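PDB 5C92: kelch domain-containing protein from Colletotrichum graminicola M1.001, which binds copper and, as a kelch-propeller relative of galactose oxidase, probably oxidises alcohols. Local coordinates for residues K165-Q170 / N199-K204; D176-L181 / H423-D428; W182-G187 / G260-A265. All blocks are in the same frame, centred on the assembly; numbering follows the deposited sequence.

Contact 1 of 3, residues K165-Q170 / N199-K204; sequences KPLVMQ and NWYDTK. With NAG (2-acetamido-2-deoxy-beta-D-glucopyranose), chain C.
Tyr201 drives its phenol end into the notch between Pro166 and Leu167, the tightly packed half of the contact. Tyr201 OH lies 3.6 Å from Pro166 CG and 3.6 Å from Leu167 CD2, the leucine side chain crossing the tyrosine at about a right angle. With CG placed between the backbone N and the carbonyl carbon (chi1 72°), Leu167 turns its CD2 branch to the hydroxyl. That buried oxygen hydrogen-bonds the carbonyl of Pro163. Asn199 is held less firmly from here: ND2 reaches Pro166 O at 3.1 Å, but the N-H is bent to 124° and the bond is weak, the amide's stronger partner being Gln191. The far end of 199-204 does not meet 165-170; on this more exposed side Asp202 and Lys204 hold the N-acetylglucosamine that is linked to Asn186. Lys204 brings NZ to 2.9 Å from Asp202 OD1 in a salt bridge and 3.0 Å from O5 of the sugar, whose O6 hydrogen-bonds Asp202 OD2 at 2.8 Å. Lys204 N meets OD1 from the opposite face of the carboxylate, closing an Asx turn. The contact packs the loop entering a four-stranded blade onto the third strand of that blade, in a kelch beta-propeller.

Contact 2 of 3, residues D176-L181 / H423-D428; sequences DSHAWL and HTVNTD. With CU1 (copper (I) ion), chain D.
His178 sets its imidazole against the backbone and side chain of His423, the copper ligand. His178 CB rests 3.7 Å from Val425 CG2, the two side chains crossing at about a right angle. His178 CE1 comes within 3.5 Å of His423 CB, while the carbonyl oxygen of His423 sits above the centre of one face of the His178 ring, 4.0 Å from the plane. The two imidazoles lie near parallel, at 24°, yet are slid so far apart that they barely overlap. The CB of His178 already points toward 423-428, and with CG beside the backbone N (chi1 -53°) the ring lies against His423; His178 NE2 hydrogen-bonds the hydroxyl of Tyr245. On His423 the NE2 binds copper at 2.1 Å, with Tyr120 and His335 supplying the other protein ligands, so His178 stands in the second shell behind a metal ligand. Ala179 points its CB away and adds little; its carbonyl O accepts a hydrogen bond from Ser122 OG. At Leu181 the contact closes again: Thr427 CG2 packs 3.5 Å from Leu181 O and 4.0 Å from Leu181 CB, while Thr427 OG1 turns to the carbonyl of Ser123. The two segments run side by side in nearly the same direction. Segment 176-181 leads into strand 181-183, segment 423-428 joins strands 412-422 and 431-438, and strand 122-125 of another blade touches Leu181, Val425 and Thr427.

Contact 3 of 3, residues W182-G187 / G260-A265; sequences WSWKNG and GEPGQA. With NAG (2-acetamido-2-deoxy-beta-D-glucopyranose), chain C.
Trp184 points its indole N-H straight at the carbonyl of Gly260, NE1 to O 2.8 Å with an N-H...O angle of 179°. The oxygen lies at the ring edge, in the indole plane, although the N-H approaches tilted from the plane of the carbonyl group. Placing CG opposite the backbone N (chi1 -167°) swings the indole to this side, where CD1 also lies 4.2 Å from Pro262 CG. Lys185 follows alongside. Lys185 CB faces Pro262 CG at 4.2 Å; CG covers part of one face of the Trp184 ring, 4.0 Å above the plane and offset toward the rim; the chain then runs on extended through CD and CE. At the tip Lys185 NZ forms a long salt bridge to Glu261 OE2, 3.6 Å away, and lies 4.0 Å from Gly260 O, a carbonyl already held by the indole. Glu261 bends at chi2 to bring its carboxylate round to the ammonium. The carbonyl O of Lys185 also touches Pro262 CG at 3.7 Å and accepts a hydrogen bond from Ser188 OG. Asn186, next in the chain, carries the N-acetylglucosamine through its ND2. Pro262 and Gly263 occupy the corners of a type II beta turn running from Glu261 to Gln264, and the contact joins hairpin loops of two successive four-stranded blades of the kelch propeller, at a glycosylated surface.

Overall arrangement
Contacts 1 and 2 are buried and contact 3 lies at the surface, and their chemistry follows: contact 2, nearest the centre of the chain, is apolar and imidazole packing beside copper without a hydrogen bond between its segments, contact 1 combines apolar packing with one weak amide bond, and contact 3 relies on a straight indole bond and a salt bridge. Contacts 1 and 3 share the blade of strands 181-183 and 197-202 and the same sugar, and are tied through Thr203 to Gly187 and Lys204 to Asn186. Contact 2 touches both, Asp176 packing on Leu167 and Val168, and the Thr427 carbonyl on Trp182. Contact 2 includes an Early set segment, and that domain also borders contact 3.

Contact 1 of 3, residues K165-Q170 / N199-K204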
# COMPACT_ATOMS: atom_id res chain seq x y z
N LYS A 165 -11.15 -11.50 17.18
CA LYS A 165 -11.27 -10.97 18.54
C LYS A 165 -9.99 -10.28 19.05
O LYS A 165 -10.04 -9.17 19.53
CB LYS A 165 -11.71 -12.07 19.54
CG LYS A 165 -12.17 -11.51 20.87
CD LYS A 165 -13.20 -12.41 21.53
CE LYS A 165 -12.53 -13.46 22.39
NZ LYS A 165 -11.88 -12.84 23.57
N PRO A 166 -8.86 -10.95 19.00
CA PRO A 166 -7.74 -10.26 19.65
C PRO A 166 -7.27 -8.97 18.97
O PRO A 166 -6.53 -8.21 19.60
CB PRO A 166 -6.62 -11.29 19.60
CG PRO A 166 -7.02 -12.24 18.56
CD PRO A 166 -8.51 -12.30 18.56
N LEU A 167 -7.71 -8.68 17.74
CA LEU A 167 -7.30 -7.42 17.10
C LEU A 167 -8.29 -6.27 17.28
O LEU A 167 -7.94 -5.11 17.06
CB LEU A 167 -6.96 -7.64 15.61
CG LEU A 167 -8.05 -7.91 14.62
CD1 LEU A 167 -8.94 -6.70 14.29
CD2 LEU A 167 -7.38 -8.51 13.38
N VAL A 168 -9.52 -6.58 17.72
CA VAL A 168 -10.56 -5.59 17.76
C VAL A 168 -10.17 -4.46 18.68
O VAL A 168 -9.70 -4.71 19.78
CB VAL A 168 -11.86 -6.25 18.22
CG1 VAL A 168 -12.94 -5.23 18.40
CG2 VAL A 168 -12.29 -7.29 17.20
N MET A 169 -10.34 -3.20 18.26
CA MET A 169 -10.06 -2.11 19.19
C MET A 169 -11.22 -1.84 20.20
O MET A 169 -12.35 -2.31 20.04
CB MET A 169 -9.71 -0.77 18.51
CG MET A 169 -9.34 -0.69 17.06
SD MET A 169 -8.50 0.87 16.74
CE MET A 169 -9.61 2.09 17.37
N GLN A 170 -10.95 -0.99 21.18
CA GLN A 170 -11.92 -0.73 22.23
C GLN A 170 -13.08 0.18 21.85
O GLN A 170 -14.17 -0.08 22.26
CB GLN A 170 -11.24 -0.09 23.42
CG GLN A 170 -12.18 -0.02 24.62
CD GLN A 170 -11.44 0.36 25.88
OE1 GLN A 170 -10.50 1.17 25.85
NE2 GLN A 170 -11.81 -0.27 26.99
N ASN A 199 -0.72 -8.83 17.19
CA ASN A 199 -0.99 -10.26 17.19
C ASN A 199 -0.40 -10.92 15.94
O ASN A 199 -0.41 -10.35 14.84
CB ASN A 199 -2.49 -10.59 17.27
CG ASN A 199 -3.15 -10.16 18.58
OD1 ASN A 199 -3.12 -10.88 19.58
ND2 ASN A 199 -3.73 -8.99 18.58
N TRP A 200 0.18 -12.10 16.13
CA TRP A 200 0.63 -12.93 15.04
C TRP A 200 -0.49 -13.83 14.64
O TRP A 200 -1.23 -14.34 15.48
CB TRP A 200 1.82 -13.79 15.43
CG TRP A 200 3.08 -13.04 15.55
CD1 TRP A 200 3.72 -12.73 16.70
CD2 TRP A 200 3.94 -12.65 14.49
NE1 TRP A 200 4.89 -12.12 16.42
CE2 TRP A 200 5.04 -12.05 15.07
CE3 TRP A 200 3.85 -12.72 13.09
CZ2 TRP A 200 6.09 -11.51 14.30
CZ3 TRP A 200 4.88 -12.24 12.34
CH2 TRP A 200 5.97 -11.61 12.93
N TYR A 201 -0.63 -13.99 13.35
CA TYR A 201 -1.52 -14.99 12.82
C TYR A 201 -0.72 -15.95 11.94
O TYR A 201 0.29 -15.56 11.30
CB TYR A 201 -2.62 -14.35 12.00
CG TYR A 201 -3.64 -13.64 12.78
CD1 TYR A 201 -4.77 -14.30 13.25
CD2 TYR A 201 -3.51 -12.27 13.07
CE1 TYR A 201 -5.73 -13.64 13.99
CE2 TYR A 201 -4.47 -11.61 13.84
CZ TYR A 201 -5.59 -12.29 14.27
OH TYR A 201 -6.60 -11.62 15.01
N ASP A 202 -1.13 -17.22 11.94
CA ASP A 202 -0.50 -18.29 11.12
C ASP A 202 -1.57 -18.75 10.14
O ASP A 202 -2.73 -19.08 10.53
CB ASP A 202 0.02 -19.40 12.03
CG ASP A 202 0.62 -20.56 11.27
OD1 ASP A 202 0.61 -20.60 10.01
OD2 ASP A 202 1.12 -21.46 11.97
N THR A 203 -1.30 -18.52 8.86
CA THR A 203 -2.34 -18.77 7.86
C THR A 203 -2.36 -20.20 7.34
O THR A 203 -3.28 -20.53 6.61
CB THR A 203 -2.27 -17.81 6.65
OG1 THR A 203 -0.98 -17.93 6.04
CG2 THR A 203 -2.51 -16.37 7.15
N LYS A 204 -1.39 -21.03 7.78
CA LYS A 204 -1.34 -22.46 7.42
C LYS A 204 -2.28 -23.32 8.25
O LYS A 204 -2.67 -22.98 9.38
CB LYS A 204 0.08 -22.98 7.56
CG LYS A 204 1.05 -22.22 6.69
CD LYS A 204 2.43 -22.85 6.64
CE LYS A 204 3.03 -23.06 8.02
NZ LYS A 204 2.95 -21.85 8.88
C1 NAG C . 6.08 -23.12 10.02
C2 NAG C . 7.27 -23.70 10.78
C3 NAG C . 6.84 -25.00 11.48
C4 NAG C . 5.42 -25.00 12.07
C5 NAG C . 4.39 -24.25 11.26
C6 NAG C . 3.14 -24.04 12.11
C7 NAG C . 9.57 -23.38 9.88
C8 NAG C . 10.53 -23.70 8.75
N2 NAG C . 8.34 -23.91 9.80
O3 NAG C . 7.70 -25.23 12.59
O4 NAG C . 4.93 -26.33 12.20
O5 NAG C . 4.94 -23.00 10.87
O6 NAG C . 1.97 -24.06 11.28
O7 NAG C . 9.93 -22.67 10.80

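Contact 2 of 3, residues D176-L181 / H423-D428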
# COMPACT_ATOMS: atom_id res chain seq x y z
N ASP A 176 -12.90 -3.63 14.19
CA ASP A 176 -12.26 -4.77 13.58
C ASP A 176 -11.70 -4.57 12.14
O ASP A 176 -11.21 -5.53 11.53
CB ASP A 176 -13.27 -5.93 13.54
CG ASP A 176 -14.45 -5.63 12.64
OD1 ASP A 176 -14.65 -4.44 12.30
OD2 ASP A 176 -15.18 -6.58 12.27
N SER A 177 -11.66 -3.34 11.68
CA SER A 177 -11.40 -3.01 10.28
C SER A 177 -10.04 -2.33 10.09
O SER A 177 -9.42 -1.87 11.06
CB SER A 177 -12.56 -2.16 9.77
OG SER A 177 -13.75 -2.94 9.89
N HIS A 178 -9.59 -2.32 8.82
CA HIS A 178 -8.36 -1.74 8.41
C HIS A 178 -7.16 -2.21 9.24
O HIS A 178 -6.26 -1.43 9.52
CB HIS A 178 -8.45 -0.21 8.49
CG HIS A 178 -9.62 0.38 7.78
ND1 HIS A 178 -10.02 -0.01 6.52
CD2 HIS A 178 -10.47 1.37 8.15
CE1 HIS A 178 -11.07 0.70 6.15
NE2 HIS A 178 -11.33 1.58 7.10
N ALA A 179 -7.09 -3.51 9.55
CA ALA A 179 -5.94 -4.01 10.25
C ALA A 179 -4.64 -3.73 9.48
O ALA A 179 -4.61 -3.80 8.25
CB ALA A 179 -6.06 -5.50 10.51
N TRP A 180 -3.58 -3.44 10.23
CA TRP A 180 -2.24 -3.28 9.66
C TRP A 180 -1.54 -4.64 9.50
O TRP A 180 -0.68 -5.04 10.29
CB TRP A 180 -1.36 -2.39 10.55
CG TRP A 180 -1.99 -1.10 11.07
CD1 TRP A 180 -3.15 -0.48 10.64
CD2 TRP A 180 -1.36 -0.19 11.95
NE1 TRP A 180 -3.28 0.75 11.25
CE2 TRP A 180 -2.21 0.92 12.10
CE3 TRP A 180 -0.15 -0.24 12.68
CZ2 TRP A 180 -1.88 1.99 12.92
CZ3 TRP A 180 0.16 0.81 13.54
CH2 TRP A 180 -0.69 1.92 13.64
N LEU A 181 -1.88 -5.32 8.42
CA LEU A 181 -1.42 -6.67 8.14
C LEU A 181 -0.11 -6.70 7.39
O LEU A 181 0.06 -6.06 6.36
CB LEU A 181 -2.47 -7.41 7.32
CG LEU A 181 -3.82 -7.60 7.98
CD1 LEU A 181 -4.68 -8.41 7.03
CD2 LEU A 181 -3.73 -8.30 9.34
N HIS A 423 -8.39 3.55 1.78
CA HIS A 423 -8.77 3.70 3.19
C HIS A 423 -7.60 3.59 4.14
O HIS A 423 -7.77 3.10 5.24
CB HIS A 423 -9.82 2.62 3.57
CG HIS A 423 -11.17 2.90 3.01
ND1 HIS A 423 -11.48 2.68 1.69
CD2 HIS A 423 -12.26 3.46 3.57
CE1 HIS A 423 -12.73 3.03 1.47
NE2 HIS A 423 -13.22 3.53 2.58
N THR A 424 -6.42 4.04 3.69
CA THR A 424 -5.17 4.01 4.39
C THR A 424 -4.47 2.66 4.37
O THR A 424 -3.40 2.56 4.93
CB THR A 424 -5.19 4.50 5.89
OG1 THR A 424 -5.82 3.52 6.76
CG2 THR A 424 -5.85 5.88 6.01
N VAL A 425 -5.09 1.62 3.82
CA VAL A 425 -4.56 0.26 3.90
C VAL A 425 -3.77 -0.04 2.63
O VAL A 425 -4.28 0.13 1.50
CB VAL A 425 -5.71 -0.72 4.09
CG1 VAL A 425 -5.22 -2.18 4.13
CG2 VAL A 425 -6.40 -0.37 5.38
N ASN A 426 -2.49 -0.33 2.81
CA ASN A 426 -1.66 -0.85 1.73
C ASN A 426 -0.75 -1.95 2.22
O ASN A 426 0.38 -1.69 2.58
CB ASN A 426 -0.90 0.26 1.01
CG ASN A 426 -0.14 -0.23 -0.21
OD1 ASN A 426 0.06 -1.42 -0.40
ND2 ASN A 426 0.40 0.70 -0.96
N THR A 427 -1.24 -3.19 2.19
CA THR A 427 -0.43 -4.34 2.64
C THR A 427 0.59 -4.80 1.64
O THR A 427 1.44 -5.61 2.00
CB THR A 427 -1.27 -5.56 3.02
OG1 THR A 427 -1.91 -6.13 1.87
CG2 THR A 427 -2.33 -5.14 4.04
N ASP A 428 0.50 -4.29 0.40
CA ASP A 428 1.24 -4.83 -0.71
C ASP A 428 2.57 -4.19 -0.79
O ASP A 428 3.47 -4.75 -1.42
CB ASP A 428 0.52 -4.63 -2.05
CG ASP A 428 -0.57 -5.66 -2.30
OD1 ASP A 428 -0.30 -6.92 -2.36
OD2 ASP A 428 -1.72 -5.18 -2.43
CU CU1 D . -15.09 4.47 3.07

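Contact 3 of 3, residues W182-G187 / G260-A265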
# COMPACT_ATOMS: atom_id res chain seq x y z
N TRP A 182 0.85 -7.43 7.94
CA TRP A 182 2.16 -7.55 7.33
C TRP A 182 2.57 -9.02 7.25
O TRP A 182 2.89 -9.67 8.25
CB TRP A 182 3.19 -6.75 8.09
CG TRP A 182 3.01 -5.30 7.89
CD1 TRP A 182 2.44 -4.41 8.75
CD2 TRP A 182 3.26 -4.60 6.69
NE1 TRP A 182 2.33 -3.18 8.17
CE2 TRP A 182 2.78 -3.26 6.88
CE3 TRP A 182 3.69 -4.99 5.42
CZ2 TRP A 182 2.85 -2.28 5.90
CZ3 TRP A 182 3.69 -4.00 4.38
CH2 TRP A 182 3.27 -2.66 4.65
N SER A 183 2.56 -9.54 6.04
CA SER A 183 2.97 -10.90 5.79
C SER A 183 4.43 -11.14 6.16
O SER A 183 5.34 -10.29 5.96
CB SER A 183 2.70 -11.22 4.31
OG SER A 183 1.33 -11.35 4.11
N TRP A 184 4.68 -12.28 6.77
CA TRP A 184 6.06 -12.56 7.15
C TRP A 184 6.37 -14.08 6.95
O TRP A 184 5.69 -14.76 6.15
CB TRP A 184 6.29 -12.01 8.56
CG TRP A 184 7.70 -11.91 9.08
CD1 TRP A 184 8.18 -12.48 10.25
CD2 TRP A 184 8.78 -11.12 8.55
NE1 TRP A 184 9.48 -12.08 10.46
CE2 TRP A 184 9.90 -11.31 9.42
CE3 TRP A 184 8.95 -10.33 7.42
CZ2 TRP A 184 11.13 -10.73 9.20
CZ3 TRP A 184 10.18 -9.76 7.20
CH2 TRP A 184 11.26 -9.95 8.10
N LYS A 185 7.41 -14.56 7.64
CA LYS A 185 8.03 -15.86 7.36
C LYS A 185 7.04 -17.00 7.58
O LYS A 185 6.10 -16.90 8.39
CB LYS A 185 9.29 -16.07 8.21
CG LYS A 185 10.44 -15.11 7.96
CD LYS A 185 11.58 -15.25 8.96
CE LYS A 185 12.78 -14.41 8.53
NZ LYS A 185 13.55 -13.97 9.73
N ASN A 186 7.15 -18.03 6.75
CA ASN A 186 6.41 -19.26 6.96
C ASN A 186 4.89 -19.05 7.08
O ASN A 186 4.22 -19.65 7.92
CB ASN A 186 7.01 -19.94 8.22
CG ASN A 186 6.53 -21.37 8.41
OD1 ASN A 186 6.18 -22.07 7.47
ND2 ASN A 186 6.52 -21.81 9.66
N GLY A 187 4.32 -18.23 6.20
CA GLY A 187 2.85 -18.05 6.17
C GLY A 187 2.24 -17.23 7.32
O GLY A 187 1.02 -17.22 7.52
N GLY A 260 11.11 -10.35 14.40
CA GLY A 260 12.05 -11.49 14.39
C GLY A 260 11.35 -12.71 13.85
O GLY A 260 11.03 -12.77 12.66
N GLU A 261 11.08 -13.68 14.73
CA GLU A 261 10.45 -14.91 14.34
C GLU A 261 9.01 -14.71 14.60
O GLU A 261 8.65 -14.04 15.56
CB GLU A 261 10.99 -16.13 15.16
CG GLU A 261 12.41 -16.61 14.79
CD GLU A 261 12.65 -16.73 13.29
OE1 GLU A 261 12.04 -17.61 12.66
OE2 GLU A 261 13.45 -15.95 12.73
N PRO A 262 8.14 -15.31 13.76
CA PRO A 262 6.72 -15.32 14.04
C PRO A 262 6.37 -15.96 15.35
O PRO A 262 7.00 -16.92 15.73
CB PRO A 262 6.12 -16.15 12.89
CG PRO A 262 7.18 -16.24 11.86
CD PRO A 262 8.49 -16.02 12.53
N GLY A 263 5.31 -15.50 15.99
CA GLY A 263 5.02 -15.85 17.36
C GLY A 263 5.90 -15.25 18.45
O GLY A 263 5.52 -15.34 19.58
N GLN A 264 7.05 -14.67 18.14
CA GLN A 264 7.85 -13.93 19.16
C GLN A 264 7.45 -12.47 19.31
O GLN A 264 6.78 -11.91 18.46
CB GLN A 264 9.35 -13.96 18.79
CG GLN A 264 9.95 -15.36 18.79
CD GLN A 264 9.63 -16.10 20.08
OE1 GLN A 264 10.01 -15.67 21.17
NE2 GLN A 264 8.83 -17.15 19.97
N ALA A 265 7.97 -11.84 20.35
CA ALA A 265 7.65 -10.47 20.64
C ALA A 265 8.24 -9.54 19.59
O ALA A 265 9.29 -9.80 19.02
CB ALA A 265 8.14 -10.09 22.02
C1 NAG C . 6.08 -23.12 10.02
C2 NAG C . 7.27 -23.70 10.78
C3 NAG C . 6.84 -25.00 11.48
C4 NAG C . 5.42 -25.00 12.07
C5 NAG C . 4.39 -24.25 11.26
C6 NAG C . 3.14 -24.04 12.11
C7 NAG C . 9.57 -23.38 9.88
C8 NAG C . 10.53 -23.70 8.75
N2 NAG C . 8.34 -23.91 9.80
O3 NAG C . 7.70 -25.23 12.59
O4 NAG C . 4.93 -26.33 12.20
O5 NAG C . 4.94 -23.00 10.87
O6 NAG C . 1.97 -24.06 11.28
O7 NAG C . 9.93 -22.67 10.80